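Lovastatin nonaketide synthase, polyketide synthase component (Aspergillus terreus, PDB 7CPX) builds the dihydromonacolin L polyketide of lovastatin biosynthesis from nine malonyl-CoA units, with S-adenosylmethionine and NADPH, working as a homodimer with the partner protein lovC. Local coordinates at residues R1749-L1754 with D2248-N2253; T1962-V1967 with Q1988-T1993; H1533-L1538 with A1619-V1624. The protein carries 2 engineered substitutions. All coordinates share one frame; numbering follows the deposited sequence.

Interaction 1: residues R1749-L1754 with D2248-N2253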
loop_
_atom_site.group_PDB
_atom_site.type_symbol
_atom_site.label_atom_id
_atom_site.label_comp_id
_atom_site.label_asym_id
_atom_site.label_seq_id
_atom_site.Cartn_x
_atom_site.Cartn_y
_atom_site.Cartn_z
ATOM N N ARG A 1749 65.099 10.498 -25.993
ATOM C CA ARG A 1749 64.496 10.465 -24.668
ATOM C C ARG A 1749 65.512 10.099 -23.595
ATOM O O ARG A 1749 65.531 10.707 -22.521
ATOM C CB ARG A 1749 63.346 9.458 -24.649
ATOM C CG ARG A 1749 62.289 9.705 -25.707
ATOM C CD ARG A 1749 61.194 10.603 -25.186
ATOM N NE ARG A 1749 60.427 9.947 -24.134
ATOM C CZ ARG A 1749 59.413 9.119 -24.347
ATOM N NH1 ARG A 1749 58.994 8.838 -25.571
ATOM N NH2 ARG A 1749 58.805 8.556 -23.307
ATOM N N GLU A 1750 66.355 9.105 -23.878
ATOM C CA GLU A 1750 67.362 8.675 -22.914
ATOM C C GLU A 1750 68.319 9.809 -22.584
ATOM O O GLU A 1750 68.580 10.100 -21.411
ATOM C CB GLU A 1750 68.132 7.480 -23.473
ATOM C CG GLU A 1750 67.298 6.229 -23.668
ATOM C CD GLU A 1750 68.016 5.166 -24.474
ATOM O OE1 GLU A 1750 69.135 5.438 -24.960
ATOM O OE2 GLU A 1750 67.462 4.056 -24.623
ATOM N N HIS A 1751 68.849 10.463 -23.611
ATOM C CA HIS A 1751 69.801 11.547 -23.440
ATOM C C HIS A 1751 69.165 12.849 -23.907
ATOM O O HIS A 1751 69.448 13.316 -25.018
ATOM C CB HIS A 1751 71.084 11.264 -24.221
ATOM C CG HIS A 1751 71.748 9.977 -23.841
ATOM N ND1 HIS A 1751 72.520 9.843 -22.708
ATOM C CD2 HIS A 1751 71.755 8.766 -24.446
ATOM C CE1 HIS A 1751 72.973 8.605 -22.631
ATOM N NE2 HIS A 1751 72.524 7.931 -23.673
ATOM N N PRO A 1752 68.301 13.463 -23.096
ATOM C CA PRO A 1752 67.656 14.709 -23.537
ATOM C C PRO A 1752 68.648 15.800 -23.885
ATOM O O PRO A 1752 68.373 16.617 -24.774
ATOM C CB PRO A 1752 66.777 15.093 -22.337
ATOM C CG PRO A 1752 67.369 14.370 -21.173
ATOM C CD PRO A 1752 67.917 13.094 -21.723
ATOM N N ASP A 1753 69.799 15.839 -23.213
ATOM C CA ASP A 1753 70.839 16.791 -23.580
ATOM C C ASP A 1753 71.424 16.497 -24.953
ATOM O O ASP A 1753 72.038 17.383 -25.556
ATOM C CB ASP A 1753 71.951 16.779 -22.530
ATOM C CG ASP A 1753 71.436 17.050 -21.131
ATOM O OD1 ASP A 1753 70.436 17.786 -20.997
ATOM O OD2 ASP A 1753 72.029 16.525 -20.166
ATOM N N LEU A 1754 71.246 15.278 -25.458
ATOM C CA LEU A 1754 71.783 14.879 -26.758
ATOM C C LEU A 1754 70.736 15.175 -27.824
ATOM O O LEU A 1754 69.753 14.443 -27.967
ATOM C CB LEU A 1754 72.160 13.402 -26.753
ATOM C CG LEU A 1754 72.528 12.799 -28.109
ATOM C CD1 LEU A 1754 73.633 13.601 -28.774
ATOM C CD2 LEU A 1754 72.941 11.347 -27.953
ATOM N N ASP A 2248 65.166 -3.888 -20.509
ATOM C CA ASP A 2248 65.120 -2.498 -20.060
ATOM C C ASP A 2248 66.518 -2.099 -19.609
ATOM O O ASP A 2248 66.896 -2.267 -18.449
ATOM C CB ASP A 2248 64.100 -2.328 -18.943
ATOM C CG ASP A 2248 62.706 -2.754 -19.357
ATOM O OD1 ASP A 2248 62.393 -2.669 -20.563
ATOM O OD2 ASP A 2248 61.925 -3.174 -18.478
ATOM N N VAL A 2249 67.300 -1.561 -20.544
ATOM C CA VAL A 2249 68.682 -1.188 -20.276
ATOM C C VAL A 2249 69.060 -0.031 -21.188
ATOM O O VAL A 2249 68.548 0.101 -22.301
ATOM C CB VAL A 2249 69.639 -2.385 -20.476
ATOM C CG1 VAL A 2249 69.542 -2.900 -21.900
ATOM C CG2 VAL A 2249 71.069 -1.987 -20.147
ATOM N N MET A 2250 69.969 0.808 -20.702
ATOM C CA MET A 2250 70.472 1.927 -21.481
ATOM C C MET A 2250 71.500 1.456 -22.500
ATOM O O MET A 2250 72.261 0.516 -22.258
ATOM C CB MET A 2250 71.099 2.976 -20.562
ATOM C CG MET A 2250 70.138 4.059 -20.105
ATOM S SD MET A 2250 69.450 5.006 -21.475
ATOM C CE MET A 2250 70.936 5.547 -22.320
ATOM N N LEU A 2251 71.527 2.137 -23.648
ATOM C CA LEU A 2251 72.448 1.751 -24.712
ATOM C C LEU A 2251 73.891 1.771 -24.225
ATOM O O LEU A 2251 74.667 0.858 -24.527
ATOM C CB LEU A 2251 72.280 2.676 -25.914
ATOM C CG LEU A 2251 71.058 2.418 -26.796
ATOM C CD1 LEU A 2251 70.890 3.546 -27.785
ATOM C CD2 LEU A 2251 71.187 1.097 -27.530
ATOM N N ASN A 2252 74.269 2.803 -23.471
ATOM C CA ASN A 2252 75.616 2.843 -22.915
ATOM C C ASN A 2252 75.872 1.632 -22.028
ATOM O O ASN A 2252 76.978 1.077 -22.023
ATOM C CB ASN A 2252 75.824 4.141 -22.135
ATOM C CG ASN A 2252 74.780 4.348 -21.054
ATOM O OD1 ASN A 2252 74.197 3.392 -20.547
ATOM N ND2 ASN A 2252 74.539 5.604 -20.700
ATOM N N ASN A 2253 74.860 1.204 -21.273
ATOM C CA ASN A 2253 74.949 0.008 -20.449
ATOM C C ASN A 2253 74.419 -1.238 -21.146
ATOM O O ASN A 2253 74.555 -2.337 -20.599
ATOM C CB ASN A 2253 74.183 0.214 -19.137
ATOM C CG ASN A 2253 74.741 1.355 -18.311
ATOM O OD1 ASN A 2253 75.633 1.160 -17.485
ATOM N ND2 ASN A 2253 74.216 2.555 -18.530
#
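E1750, the last residue of helix 1735-1750, faces M2250 in the loop 2248-2253 with their CA atoms 7.6 Å apart, and no hydrogen bond joins the two backbones. Just beyond the helix, H1751 leaves helical geometry and starts a type I turn to L1754, closed by the backbone bond from L1754 N to H1751 O. The contact is therefore made by side chains, and M2250 is its hub. E1750 and M2250 approach from opposite directions and overlap along their lengths: SD of M2250 lies 3.4 Å from CB of E1750, and its CE lies near OE1 of E1750. The glutamate has CG anti to its carbonyl carbon (chi1 -65°) and an extended chain beyond, which carries the carboxylate out across the thioether. M2250 instead bends at both chi2 and chi3, and this folding brings its methyl group between E1750 and the imidazole of H1751. There CE meets NE2 of H1751 obliquely, while SD lies 5.3 Å from the ring centroid and 34° off its normal, an oblique Met-aromatic approach. N2252 comes to the rim of the same ring, its ND2 lying in the ring plane 3.9 Å from CE1 of H1751, with the amide and ring planes 79° apart. L2251 adds CD1 beside E1750 OE1 at 3.8 Å. The other carboxylate oxygen, OE2, takes a weak hydrogen bond from the backbone N of A2305. L2251 turns its side chain onto M1743 and I1747 of helix 1735-1750 and onto F1710 and L1717 of helix 1705-1719. The ketoreductase loop between strand 2236-2241 and helix 2256-2276 is thereby laid against the alpha/beta region holding those two helices, probably the structural subdomain of the ketoreductase.

Interaction 2: residues T1962-V1967 with Q1988-T1993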
loop_
_atom_site.group_PDB
_atom_site.type_symbol
_atom_site.label_atom_id
_atom_site.label_comp_id
_atom_site.label_asym_id
_atom_site.label_seq_id
_atom_site.Cartn_x
_atom_site.Cartn_y
_atom_site.Cartn_z
ATOM N N THR A 1962 -2.001 -26.991 -44.818
ATOM C CA THR A 1962 -3.329 -26.567 -44.401
ATOM C C THR A 1962 -4.224 -26.441 -45.623
ATOM O O THR A 1962 -3.756 -26.219 -46.743
ATOM C CB THR A 1962 -3.289 -25.233 -43.644
ATOM O OG1 THR A 1962 -2.673 -24.233 -44.465
ATOM C CG2 THR A 1962 -2.512 -25.373 -42.345
ATOM N N ASP A 1963 -5.528 -26.588 -45.389
ATOM C CA ASP A 1963 -6.533 -26.370 -46.420
ATOM C C ASP A 1963 -7.182 -24.996 -46.331
ATOM O O ASP A 1963 -7.743 -24.529 -47.329
ATOM C CB ASP A 1963 -7.623 -27.444 -46.333
ATOM C CG ASP A 1963 -7.069 -28.849 -46.468
ATOM O OD1 ASP A 1963 -6.029 -29.016 -47.139
ATOM O OD2 ASP A 1963 -7.673 -29.785 -45.904
ATOM N N SER A 1964 -7.121 -24.343 -45.172
ATOM C CA SER A 1964 -7.651 -22.997 -45.015
ATOM C C SER A 1964 -6.922 -22.310 -43.870
ATOM O O SER A 1964 -6.629 -22.934 -42.847
ATOM C CB SER A 1964 -9.159 -23.016 -44.747
ATOM O OG SER A 1964 -9.659 -21.703 -44.571
ATOM N N ILE A 1965 -6.633 -21.020 -44.054
ATOM C CA ILE A 1965 -5.947 -20.215 -43.052
ATOM C C ILE A 1965 -6.651 -18.871 -42.925
ATOM O O ILE A 1965 -7.416 -18.457 -43.799
ATOM C CB ILE A 1965 -4.454 -19.998 -43.388
ATOM C CG1 ILE A 1965 -4.297 -19.091 -44.613
ATOM C CG2 ILE A 1965 -3.772 -21.332 -43.626
ATOM C CD1 ILE A 1965 -2.861 -18.792 -44.965
ATOM N N LEU A 1966 -6.369 -18.186 -41.819
ATOM C CA LEU A 1966 -6.900 -16.858 -41.549
ATOM C C LEU A 1966 -5.744 -15.905 -41.294
ATOM O O LEU A 1966 -4.825 -16.233 -40.538
ATOM C CB LEU A 1966 -7.843 -16.879 -40.343
ATOM C CG LEU A 1966 -8.384 -15.523 -39.879
ATOM C CD1 LEU A 1966 -9.225 -14.875 -40.961
ATOM C CD2 LEU A 1966 -9.188 -15.681 -38.601
ATOM N N VAL A 1967 -5.793 -14.734 -41.923
ATOM C CA VAL A 1967 -4.787 -13.693 -41.754
ATOM C C VAL A 1967 -5.478 -12.486 -41.139
ATOM O O VAL A 1967 -6.469 -11.987 -41.688
ATOM C CB VAL A 1967 -4.116 -13.323 -43.085
ATOM C CG1 VAL A 1967 -2.982 -12.342 -42.847
ATOM C CG2 VAL A 1967 -3.610 -14.569 -43.786
ATOM N N GLN A 1988 -7.279 -21.795 -49.078
ATOM C CA GLN A 1988 -8.401 -20.913 -48.768
ATOM C C GLN A 1988 -7.967 -19.903 -47.716
ATOM O O GLN A 1988 -7.898 -20.211 -46.525
ATOM C CB GLN A 1988 -9.596 -21.730 -48.291
ATOM C CG GLN A 1988 -10.837 -20.906 -48.010
ATOM C CD GLN A 1988 -12.079 -21.763 -47.861
ATOM O OE1 GLN A 1988 -12.610 -22.279 -48.845
ATOM N NE2 GLN A 1988 -12.544 -21.924 -46.629
ATOM N N VAL A 1989 -7.686 -18.680 -48.152
ATOM C CA VAL A 1989 -7.210 -17.616 -47.276
ATOM C C VAL A 1989 -8.384 -16.721 -46.911
ATOM O O VAL A 1989 -9.097 -16.228 -47.794
ATOM C CB VAL A 1989 -6.092 -16.803 -47.949
ATOM C CG1 VAL A 1989 -5.728 -15.602 -47.096
ATOM C CG2 VAL A 1989 -4.876 -17.675 -48.190
ATOM N N HIS A 1990 -8.583 -16.510 -45.614
ATOM C CA HIS A 1990 -9.575 -15.576 -45.108
ATOM C C HIS A 1990 -8.863 -14.342 -44.577
ATOM O O HIS A 1990 -7.773 -14.444 -44.006
ATOM C CB HIS A 1990 -10.420 -16.210 -44.001
ATOM C CG HIS A 1990 -11.147 -17.446 -44.427
ATOM N ND1 HIS A 1990 -12.343 -17.408 -45.108
ATOM C CD2 HIS A 1990 -10.847 -18.756 -44.265
ATOM C CE1 HIS A 1990 -12.749 -18.642 -45.350
ATOM N NE2 HIS A 1990 -11.860 -19.479 -44.849
ATOM N N LEU A 1991 -9.469 -13.179 -44.785
ATOM C CA LEU A 1991 -8.914 -11.909 -44.339
ATOM C C LEU A 1991 -9.780 -11.341 -43.226
ATOM O O LEU A 1991 -11.006 -11.268 -43.364
ATOM C CB LEU A 1991 -8.828 -10.908 -45.491
ATOM C CG LEU A 1991 -8.028 -11.329 -46.723
ATOM C CD1 LEU A 1991 -7.920 -10.164 -47.687
ATOM C CD2 LEU A 1991 -6.651 -11.834 -46.335
ATOM N N ALA A 1992 -9.142 -10.941 -42.131
ATOM C CA ALA A 1992 -9.811 -10.273 -41.026
ATOM C C ALA A 1992 -9.102 -8.955 -40.758
ATOM O O ALA A 1992 -7.870 -8.915 -40.685
ATOM C CB ALA A 1992 -9.810 -11.144 -39.770
ATOM N N THR A 1993 -9.876 -7.882 -40.624
ATOM C CA THR A 1993 -9.332 -6.556 -40.376
ATOM C C THR A 1993 -10.035 -5.931 -39.184
ATOM O O THR A 1993 -11.256 -6.050 -39.037
ATOM C CB THR A 1993 -9.484 -5.646 -41.604
ATOM O OG1 THR A 1993 -8.889 -4.372 -41.332
ATOM C CG2 THR A 1993 -10.952 -5.452 -41.951
#
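I1965 and V1989 lie side by side on two neighbouring parallel strands, pointing the same way, with CG1 of I1965 3.9 Å from CG2 of V1989. The strand axes approach to 4.7 Å and cross at -21°, in register S1964-Q1988 to V1967-L1991. On this face V1989 sits like a knuckle between two residues of the other strand: one methyl meets I1965, while CG1 touches CG2 of V1967 at 4.1 Å. L1991 continues the row beside V1967. Helix 1935-1953 covers the I1965 end and helix 1972-1985 the V1967 and L1991 end. On the opposite face L1966 crosses H1990 at about a right angle. Its CG is anti to the backbone N (chi1 175°), which directs CD1 into the hollow between CB of H1990, at 3.5 Å, and CB of A1992, at 4.0 Å; the small alanine leaves room for that methyl. Toward the N-terminal ends of the strands this face turns polar. Q1988 stretches out beside S1964 and gives a hydrogen bond from NE2 to NE2 of H1990 (3.1 Å), tilted from both the amide and the ring plane. Q1988 O accepts twice, from the S1964 hydroxyl (OG to O, 3.0 Å) and from I1965 N (2.9 Å), the two donors reaching it from opposite faces of its plane. The backbone ladder then runs through H1990 N to I1965 O, V1967 N to H1990 O and A1992 N to V1967 O. These strands and helix 1972-1985 form a beta-alpha-beta crossover within a five-stranded parallel sheet. Chemically, an aliphatic face beneath the helices is backed by one ending in a serine, glutamine and histidine cluster; as the amide is modelled, H1990 NE2 is an acceptor, consistent with no proton there.

Interaction 3: residues H1533-L1538 with A1619-V1624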
loop_
_atom_site.group_PDB
_atom_site.type_symbol
_atom_site.label_atom_id
_atom_site.label_comp_id
_atom_site.label_asym_id
_atom_site.label_seq_id
_atom_site.Cartn_x
_atom_site.Cartn_y
_atom_site.Cartn_z
ATOM N N HIS A 1533 53.795 46.624 -33.293
ATOM C CA HIS A 1533 53.041 46.110 -32.154
ATOM C C HIS A 1533 52.866 44.599 -32.257
ATOM O O HIS A 1533 53.047 43.864 -31.274
ATOM C CB HIS A 1533 51.681 46.804 -32.092
ATOM C CG HIS A 1533 51.766 48.279 -31.855
ATOM N ND1 HIS A 1533 50.760 49.150 -32.213
ATOM C CD2 HIS A 1533 52.740 49.037 -31.298
ATOM C CE1 HIS A 1533 51.110 50.382 -31.886
ATOM N NE2 HIS A 1533 52.307 50.340 -31.328
ATOM N N ALA A 1534 52.509 44.121 -33.449
ATOM C CA ALA A 1534 52.373 42.684 -33.659
ATOM C C ALA A 1534 53.677 41.967 -33.339
ATOM O O ALA A 1534 53.673 40.901 -32.713
ATOM C CB ALA A 1534 51.945 42.404 -35.098
ATOM N N ARG A 1535 54.806 42.541 -33.761
ATOM C CA ARG A 1535 56.101 41.986 -33.380
ATOM C C ARG A 1535 56.260 41.972 -31.868
ATOM O O ARG A 1535 56.736 40.986 -31.292
ATOM C CB ARG A 1535 57.231 42.798 -34.013
ATOM C CG ARG A 1535 58.625 42.257 -33.736
ATOM C CD ARG A 1535 58.769 40.816 -34.195
ATOM N NE ARG A 1535 60.149 40.351 -34.122
ATOM C CZ ARG A 1535 60.723 39.869 -33.029
ATOM N NH1 ARG A 1535 60.068 39.784 -31.881
ATOM N NH2 ARG A 1535 61.989 39.465 -33.085
ATOM N N SER A 1536 55.870 43.064 -31.211
ATOM C CA SER A 1536 55.991 43.144 -29.762
ATOM C C SER A 1536 55.248 42.004 -29.083
ATOM O O SER A 1536 55.737 41.446 -28.094
ATOM C CB SER A 1536 55.463 44.489 -29.263
ATOM O OG SER A 1536 56.170 45.564 -29.855
ATOM N N LEU A 1537 54.072 41.642 -29.595
ATOM C CA LEU A 1537 53.329 40.526 -29.021
ATOM C C LEU A 1537 53.842 39.165 -29.466
ATOM O O LEU A 1537 53.653 38.183 -28.739
ATOM C CB LEU A 1537 51.841 40.632 -29.369
ATOM C CG LEU A 1537 51.010 41.632 -28.560
ATOM C CD1 LEU A 1537 49.530 41.435 -28.850
ATOM C CD2 LEU A 1537 51.282 41.519 -27.065
ATOM N N LEU A 1538 54.481 39.075 -30.628
ATOM C CA LEU A 1538 54.960 37.794 -31.125
ATOM C C LEU A 1538 56.255 37.389 -30.437
ATOM O O LEU A 1538 57.139 38.218 -30.199
ATOM C CB LEU A 1538 55.184 37.850 -32.636
ATOM C CG LEU A 1538 53.942 37.755 -33.520
ATOM C CD1 LEU A 1538 54.329 37.924 -34.973
ATOM C CD2 LEU A 1538 53.224 36.433 -33.313
ATOM N N ALA A 1619 58.766 36.357 -37.153
ATOM C CA ALA A 1619 59.211 37.432 -36.267
ATOM C C ALA A 1619 60.716 37.277 -36.079
ATOM O O ALA A 1619 61.205 36.729 -35.087
ATOM C CB ALA A 1619 58.464 37.387 -34.941
ATOM N N ILE A 1620 61.465 37.776 -37.064
ATOM C CA ILE A 1620 62.890 37.491 -37.122
ATOM C C ILE A 1620 63.594 38.020 -35.878
ATOM O O ILE A 1620 63.160 38.993 -35.246
ATOM C CB ILE A 1620 63.514 38.081 -38.398
ATOM C CG1 ILE A 1620 64.831 37.371 -38.717
ATOM C CG2 ILE A 1620 63.751 39.574 -38.236
ATOM C CD1 ILE A 1620 65.343 37.636 -40.114
ATOM N N ASP A 1621 64.696 37.367 -35.531
ATOM C CA ASP A 1621 65.496 37.685 -34.357
ATOM C C ASP A 1621 66.891 37.118 -34.617
ATOM O O ASP A 1621 67.250 36.854 -35.769
ATOM C CB ASP A 1621 64.831 37.129 -33.087
ATOM C CG ASP A 1621 65.312 37.817 -31.825
ATOM O OD1 ASP A 1621 66.487 38.239 -31.789
ATOM O OD2 ASP A 1621 64.518 37.937 -30.869
ATOM N N ALA A 1622 67.686 36.964 -33.557
ATOM C CA ALA A 1622 68.949 36.242 -33.660
ATOM C C ALA A 1622 68.769 35.013 -34.544
ATOM O O ALA A 1622 69.642 34.683 -35.353
ATOM C CB ALA A 1622 69.453 35.838 -32.274
ATOM N N THR A 1623 67.634 34.332 -34.384
ATOM C CA THR A 1623 66.985 33.286 -35.168
ATOM C C THR A 1623 67.975 32.281 -35.742
ATOM O O THR A 1623 69.098 32.141 -35.245
ATOM C CB THR A 1623 66.166 33.911 -36.305
ATOM O OG1 THR A 1623 65.296 32.923 -36.870
ATOM C CG2 THR A 1623 67.074 34.465 -37.406
ATOM N N VAL A 1624 67.551 31.575 -36.792
ATOM C CA VAL A 1624 68.400 30.577 -37.421
ATOM C C VAL A 1624 69.673 31.235 -37.953
ATOM O O VAL A 1624 69.736 32.448 -38.192
ATOM C CB VAL A 1624 67.630 29.863 -38.543
ATOM C CG1 VAL A 1624 68.505 28.838 -39.246
ATOM C CG2 VAL A 1624 66.380 29.203 -37.984
#
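R1535, near the end of helix 1527-1537, reaches across to the chain leaving strand 1614-1618 and gives a hydrogen bond from NH2 to I1620 O. Its 2.5 Å length is shorter than usual and, at this resolution, no measure of strength. The acceptor lies in the guanidinium plane, whereas seen from the carbonyl the donor stands 39° above its plane, away from a lone-pair direction. R1535 leaves the helix with CG trans to N (chi1 -177°) and, bending at chi2, runs over A1619. The alanine methyl lies 3.4 Å above the guanidinium plane, offset toward its rim, and CB of A1619 is 3.5 Å from CD of R1535. A1619 O also faces the guanidinium, but its angle to NH2 is too poor for a bond. At the edge D1621 adds its charge: OD2 is 3.7 Å from NH2 of R1535, a long salt bridge. NE of R1535 has a different acceptor, a weak hydrogen bond to G1594 O, so the arginine links three parts of the chain. Backbone bonds from A1619 to G1541 and G1542 fix the start of the loop beside strand 1542-1547, and L1538 O is met by ND1 of H1510. Beneath the polar group L1538 closes the contact with CB 4.0 Å from CB of A1619, its side chain also resting on I1515 and M1544. The strand order and this helix position match the class I methyltransferase fold, with helix 1527-1537 preceding strand 1542-1547, which pairs antiparallel with strand 1614-1618. The chemistry is that of a cation over a small apolar residue: within this contact I1620 O takes the direct bond, the weak bond to G1594 O is a second grip, and the carboxylate, set farther off, should contribute mainly longer-range attraction.

Overall arrangement
The three contacts belong to different regions and none touches another: interactions 1 and 3 have centres 35 Å apart, while the centre of interaction 2 is more than 80 Å from the other two centres. Interaction 2 is the buried one, local in sequence, and is held by a backbone ladder with apolar filling. Interaction 1 is a surface contact between segments nearly 500 residues apart, joining two alpha/beta regions without a single cross-segment hydrogen bond; thioether, carboxylate and imidazole do the touching. Interaction 3, partly buried, falls between them, with one arginine-to-carbonyl bond and a long salt bridge, the guanidinium lying over an alanine. Interactions 1 and 3 each set a helix end against a loop, whereas interaction 2 pairs strands.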